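Local coordinates for nuclear inclusion protein A (Tobacco vein mottling virus, PDB 3MMG), which probably acts as a 3C-type cysteine peptidase of family C4, a chymotrypsin-like two-barrel enzyme that cuts the viral polyprotein, at residues A[42-47]-A[79-84]; A[109-114]-A[151-156]. The protein carries 3 engineered substitutions. All blocks are in the same frame, centred on the assembly; numbering follows the deposited sequence.

The two contacts sit one in each beta domain, their centres about 15 Å apart, and their loop ends meet at the groove between the domains. Contact 1 pairs His46 with Asp81; contact 2 carries Ala151, engineered in place of cysteine, just ahead of strand 154-157. His46 CE1 lies 3.6 Å from Ala151 CB, and Asn44 OD1 comes within 2.9 Å of Gly152 N. This placing is consistent with the His-Asp-Cys triad of potyviral NIa proteases. The bound peptide touches residues of both contacts: His46, Asp81 and Ala151. Along the chain the contacts follow in series, strand 83-86 of the first preceding strand 109-116 of the second.

Contact 1 of 2, residues A[42-47]-A[79-84]; sequences IANQHL and GRDIIV
His46 and Asp81 form a His-carboxylate hydrogen bond just beyond an antiparallel strand pair, consistent with the His-Asp half of a catalytic triad as in potyviral NIa proteases. Asp81 OD2, 2.8 Å from His46 ND1, lies in the ring plane and takes the N-H on its syn lone pair. Asp81 OD1, also by its syn lone pair, receives the backbone N of His46 at 3.0 Å. One carboxylate holds both ring and main chain, which restrains ring rotation; a chi1 of 82° brings the ring back over its own backbone. Asn44 ND2, also hydrogen-bonded to His167 O, reaches OD2 from above the carboxylate plane, at 3.1 Å, and Ser168 OG is a further partner. A weak Ile82 N to Arg80 O bond closes an inverse gamma turn around Asp81. His46 NE2 is hydrogen-bonded to a polar side chain of the bound peptide, and an aromatic peptide side chain stacks on the ring.

Behind this site Ala43 and Ile83 form a hydrogen-bonded pair, Ala43 N to Ile83 O at 2.9 Å and Ile83 N to Ala43 O at 2.8 Å. Gln45, extended beyond CG, reaches along the 79-84 segment, and its NE2 meets Ile82 O at 3.2 Å from above the carbonyl plane; a water joins NE2 to Gly79 N. Ile42 and Ile82 lie side by side, their CG2 atoms 4.0 Å apart. Strand 40-43 sits between strands 28-37 and 83-86; Phe186 of helix 186-192 packs on Ile42 and Val84, and Leu21 of strand 18-25 on Ala43.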
loop_
_atom_site.group_PDB
_atom_site.type_symbol
_atom_site.label_atom_id
_atom_site.label_comp_id
_atom_site.label_asym_id
_atom_site.label_seq_id
_atom_site.Cartn_x
_atom_site.Cartn_y
_atom_site.Cartn_z
ATOM N N ILE A 42 5.584 -3.855 2.033
ATOM C CA ILE A 42 4.939 -3.582 0.747
ATOM C C ILE A 42 4.465 -2.142 0.840
ATOM O O ILE A 42 3.794 -1.755 1.822
ATOM C CB ILE A 42 3.734 -4.514 0.548
ATOM C CG1 ILE A 42 4.162 -6.001 0.426
ATOM C CG2 ILE A 42 2.880 -4.053 -0.636
ATOM C CD1 ILE A 42 3.094 -6.981 0.911
ATOM N N ALA A 43 4.830 -1.328 -0.144
ATOM C CA ALA A 43 4.497 0.088 -0.085
ATOM C C ALA A 43 4.209 0.623 -1.483
ATOM O O ALA A 43 4.376 -0.088 -2.466
ATOM C CB ALA A 43 5.648 0.877 0.565
ATOM N N ASN A 44 3.785 1.880 -1.563
ATOM C CA ASN A 44 3.716 2.556 -2.872
ATOM C C ASN A 44 5.123 2.848 -3.395
ATOM O O ASN A 44 5.997 3.222 -2.618
ATOM C CB ASN A 44 2.996 3.894 -2.761
ATOM C CG ASN A 44 1.561 3.757 -2.289
ATOM O OD1 ASN A 44 1.295 3.852 -1.099
ATOM N ND2 ASN A 44 0.641 3.485 -3.215
ATOM N N GLN A 45 5.346 2.708 -4.707
ATOM C CA GLN A 45 6.606 3.246 -5.298
ATOM C C GLN A 45 6.842 4.715 -4.982
ATOM O O GLN A 45 7.991 5.124 -4.746
ATOM C CB GLN A 45 6.664 3.057 -6.821
ATOM C CG GLN A 45 6.910 1.614 -7.217
ATOM C CD GLN A 45 7.029 1.442 -8.707
ATOM O OE1 GLN A 45 7.250 2.404 -9.418
ATOM N NE2 GLN A 45 6.889 0.214 -9.183
ATOM N N HIS A 46 5.773 5.497 -4.919
ATOM C CA HIS A 46 5.901 6.937 -4.707
ATOM C C HIS A 46 6.389 7.358 -3.316
ATOM O O HIS A 46 6.691 8.534 -3.090
ATOM C CB HIS A 46 4.643 7.687 -5.130
ATOM C CG HIS A 46 3.534 7.705 -4.119
ATOM N ND1 HIS A 46 2.441 6.868 -4.216
ATOM C CD2 HIS A 46 3.288 8.528 -3.069
ATOM C CE1 HIS A 46 1.588 7.150 -3.243
ATOM N NE2 HIS A 46 2.072 8.159 -2.536
ATOM N N LEU A 47 6.497 6.390 -2.405
ATOM C CA LEU A 47 7.205 6.604 -1.149
ATOM C C LEU A 47 8.641 7.073 -1.413
ATOM O O LEU A 47 9.198 7.815 -0.614
ATOM C CB LEU A 47 7.232 5.314 -0.317
ATOM C CG LEU A 47 8.078 5.294 0.965
ATOM C CD1 LEU A 47 7.501 6.278 1.992
ATOM C CD2 LEU A 47 8.070 3.877 1.472
ATOM N N GLY A 79 5.403 -1.163 -13.677
ATOM C CA GLY A 79 4.186 -0.711 -14.339
ATOM C C GLY A 79 3.088 -0.237 -13.383
ATOM O O GLY A 79 2.076 0.309 -13.819
ATOM N N ARG A 80 3.283 -0.420 -12.076
ATOM C CA ARG A 80 2.280 0.073 -11.125
ATOM C C ARG A 80 2.905 0.608 -9.846
ATOM O O ARG A 80 4.088 0.371 -9.592
ATOM C CB ARG A 80 1.227 -0.983 -10.827
ATOM C CG ARG A 80 1.743 -2.115 -9.948
ATOM C CD ARG A 80 0.713 -3.242 -9.844
ATOM N NE ARG A 80 0.648 -3.975 -11.116
ATOM C CZ ARG A 80 -0.277 -4.876 -11.442
ATOM N NH1 ARG A 80 -1.259 -5.193 -10.588
ATOM N NH2 ARG A 80 -0.216 -5.477 -12.638
ATOM N N ASP A 81 2.102 1.320 -9.053
ATOM C CA ASP A 81 2.609 2.055 -7.885
ATOM C C ASP A 81 2.734 1.175 -6.641
ATOM O O ASP A 81 2.230 1.549 -5.580
ATOM C CB ASP A 81 1.717 3.269 -7.614
ATOM C CG ASP A 81 2.282 4.188 -6.538
ATOM O OD1 ASP A 81 3.532 4.215 -6.364
ATOM O OD2 ASP A 81 1.472 4.872 -5.891
ATOM N N ILE A 82 3.389 0.020 -6.791
ATOM C CA ILE A 82 3.724 -0.901 -5.689
ATOM C C ILE A 82 5.209 -1.297 -5.724
ATOM O O ILE A 82 5.786 -1.548 -6.791
ATOM C CB ILE A 82 2.850 -2.182 -5.710
ATOM C CG1 ILE A 82 1.350 -1.805 -5.714
ATOM C CG2 ILE A 82 3.190 -3.091 -4.478
ATOM C CD1 ILE A 82 0.381 -3.004 -5.778
ATOM N N ILE A 83 5.818 -1.353 -4.542
ATOM C CA ILE A 83 7.207 -1.780 -4.397
ATOM C C ILE A 83 7.305 -2.676 -3.166
ATOM O O ILE A 83 6.524 -2.523 -2.234
ATOM C CB ILE A 83 8.181 -0.575 -4.300
ATOM C CG1 ILE A 83 9.634 -1.058 -4.406
ATOM C CG2 ILE A 83 7.953 0.246 -3.024
ATOM C CD1 ILE A 83 10.524 -0.049 -5.054
ATOM N N VAL A 84 8.227 -3.631 -3.200
ATOM C CA VAL A 84 8.489 -4.499 -2.065
ATOM C C VAL A 84 9.899 -4.172 -1.589
ATOM O O VAL A 84 10.816 -4.067 -2.391
ATOM C CB VAL A 84 8.354 -6.014 -2.401
ATOM C CG1 VAL A 84 8.488 -6.828 -1.148
ATOM C CG2 VAL A 84 6.974 -6.331 -3.060
HETATM O O HOH W 1 7.406 0.553 -12.370
#

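Contact 2 of 2, residues A[109-114]-A[151-156]. Engineered in segment 151-156: Ala151 (natural residue Cys).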
loop_
_atom_site.group_PDB
_atom_site.type_symbol
_atom_site.label_atom_id
_atom_site.label_comp_id
_atom_site.label_asym_id
_atom_site.label_seq_id
_atom_site.Cartn_x
_atom_site.Cartn_y
_atom_site.Cartn_z
ATOM N N VAL A 109 -14.997 -2.887 -1.446
ATOM C CA VAL A 109 -13.803 -2.801 -0.583
ATOM C C VAL A 109 -13.984 -1.878 0.616
ATOM O O VAL A 109 -14.723 -0.885 0.548
ATOM C CB VAL A 109 -12.521 -2.349 -1.364
ATOM C CG1 VAL A 109 -12.122 -3.383 -2.427
ATOM C CG2 VAL A 109 -12.715 -0.954 -1.977
ATOM N N CYS A 110 -13.329 -2.242 1.731
ATOM C CA CYS A 110 -13.130 -1.337 2.894
ATOM C C CYS A 110 -11.662 -0.998 3.063
ATOM O O CYS A 110 -10.803 -1.877 2.906
ATOM C CB CYS A 110 -13.572 -1.989 4.205
ATOM S SG CYS A 110 -15.310 -2.300 4.371
ATOM N N MET A 111 -11.364 0.246 3.446
ATOM C CA MET A 111 -9.993 0.600 3.755
ATOM C C MET A 111 -9.746 0.206 5.199
ATOM O O MET A 111 -10.601 0.417 6.076
ATOM C CB MET A 111 -9.768 2.086 3.504
ATOM C CG MET A 111 -8.294 2.480 3.641
ATOM S SD MET A 111 -8.032 4.207 3.148
ATOM C CE MET A 111 -8.518 4.176 1.429
ATOM N N VAL A 112 -8.568 -0.355 5.442
ATOM C CA VAL A 112 -8.188 -0.774 6.787
ATOM C C VAL A 112 -6.923 -0.017 7.198
ATOM O O VAL A 112 -5.999 0.137 6.397
ATOM C CB VAL A 112 -7.925 -2.276 6.836
ATOM C CG1 VAL A 112 -7.349 -2.646 8.210
ATOM C CG2 VAL A 112 -9.212 -3.051 6.571
ATOM N N SER A 113 -6.861 0.409 8.456
ATOM C CA SER A 113 -5.643 1.060 8.942
ATOM C C SER A 113 -5.450 0.696 10.418
ATOM O O SER A 113 -6.142 -0.188 10.971
ATOM C CB SER A 113 -5.738 2.577 8.711
ATOM O OG SER A 113 -4.541 3.260 9.040
ATOM N N THR A 114 -4.503 1.372 11.041
ATOM C CA THR A 114 -4.145 1.055 12.396
ATOM C C THR A 114 -3.808 2.348 13.103
ATOM O O THR A 114 -3.333 3.312 12.499
ATOM C CB THR A 114 -2.972 0.024 12.436
ATOM O OG1 THR A 114 -2.662 -0.345 13.792
ATOM C CG2 THR A 114 -1.729 0.571 11.730
ATOM N N ALA A 151 -2.044 7.107 1.654
ATOM C CA ALA A 151 -1.540 6.210 0.596
ATOM C C ALA A 151 -0.855 5.008 1.260
ATOM O O ALA A 151 -0.203 5.139 2.318
ATOM C CB ALA A 151 -0.616 6.920 -0.373
ATOM N N GLY A 152 -1.042 3.840 0.667
ATOM C CA GLY A 152 -0.463 2.600 1.202
ATOM C C GLY A 152 -1.407 1.808 2.076
ATOM O O GLY A 152 -1.120 0.636 2.396
ATOM N N SER A 153 -2.534 2.419 2.458
ATOM C CA SER A 153 -3.562 1.741 3.254
ATOM C C SER A 153 -4.197 0.634 2.428
ATOM O O SER A 153 -4.600 0.871 1.272
ATOM C CB SER A 153 -4.624 2.729 3.755
ATOM O OG SER A 153 -4.023 3.789 4.512
ATOM N N PRO A 154 -4.274 -0.583 2.982
ATOM C CA PRO A 154 -4.926 -1.654 2.215
ATOM C C PRO A 154 -6.412 -1.427 1.939
ATOM O O PRO A 154 -7.147 -0.918 2.793
ATOM C CB PRO A 154 -4.749 -2.903 3.090
ATOM C CG PRO A 154 -4.486 -2.392 4.468
ATOM C CD PRO A 154 -3.775 -1.050 4.293
ATOM N N LEU A 155 -6.818 -1.816 0.739
ATOM C CA LEU A 155 -8.230 -1.994 0.391
ATOM C C LEU A 155 -8.548 -3.471 0.414
ATOM O O LEU A 155 -7.876 -4.273 -0.258
ATOM C CB LEU A 155 -8.522 -1.412 -0.991
ATOM C CG LEU A 155 -8.589 0.116 -1.146
ATOM C CD1 LEU A 155 -9.671 0.731 -0.250
ATOM C CD2 LEU A 155 -7.211 0.792 -0.905
ATOM N N VAL A 156 -9.553 -3.820 1.203
ATOM C CA VAL A 156 -9.829 -5.210 1.560
ATOM C C VAL A 156 -11.204 -5.614 1.027
ATOM O O VAL A 156 -12.183 -4.896 1.233
ATOM C CB VAL A 156 -9.780 -5.397 3.116
ATOM C CG1 VAL A 156 -10.071 -6.852 3.503
ATOM C CG2 VAL A 156 -8.412 -4.996 3.653
HETATM O O HOH W 2 -3.407 1.974 6.644
HETATM O O HOH W 3 -5.584 4.935 6.609
#
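Leu155 sets one branch against two partners on the facing strand: its CD1 is 3.9 Å from Val109 CG2 and 4.0 Å from Met111 CB. Both pairs cross obliquely, and the one methyl touches both side chains. Met111 runs out extended, then bends at chi3 (-62°), which turns its CE back toward the same CD1, while Met111 CG rests 3.7 Å from Ser153 CB. On the other face, with Cys110, Val112 CG2 and Val156 CG2 meet at 3.6 Å, each held anti to its own carbonyl carbon. The Pro154 ring comes in beside them, its CD 3.3 Å from Val112 O.

The two backbones run antiparallel, 142° between strand directions, joining the first and fourth strands of the C-terminal six-stranded barrel and closing it as in chymotrypsin-like proteases. Cys110 and Val156 are the hydrogen-bonded pair, Cys110 N to Val156 O and Val156 N to Cys110 O both at 2.9 Å. Val112 N binds Pro154 O at 3.1 Å. On the Ser153 side of Pro154, water takes over from direct pairing: one bridges Val112 O, Ser113 OG and Ser153 OG, and a second joins the two serine hydroxyls, weakly at Ser113. Ser153 OG is also hydrogen-bonded to Gln150 O. Ile14 of helix 12-15 lies against Val112, Pro154 and Val156, and His167 of strand 163-171 against Met111 and Leu155.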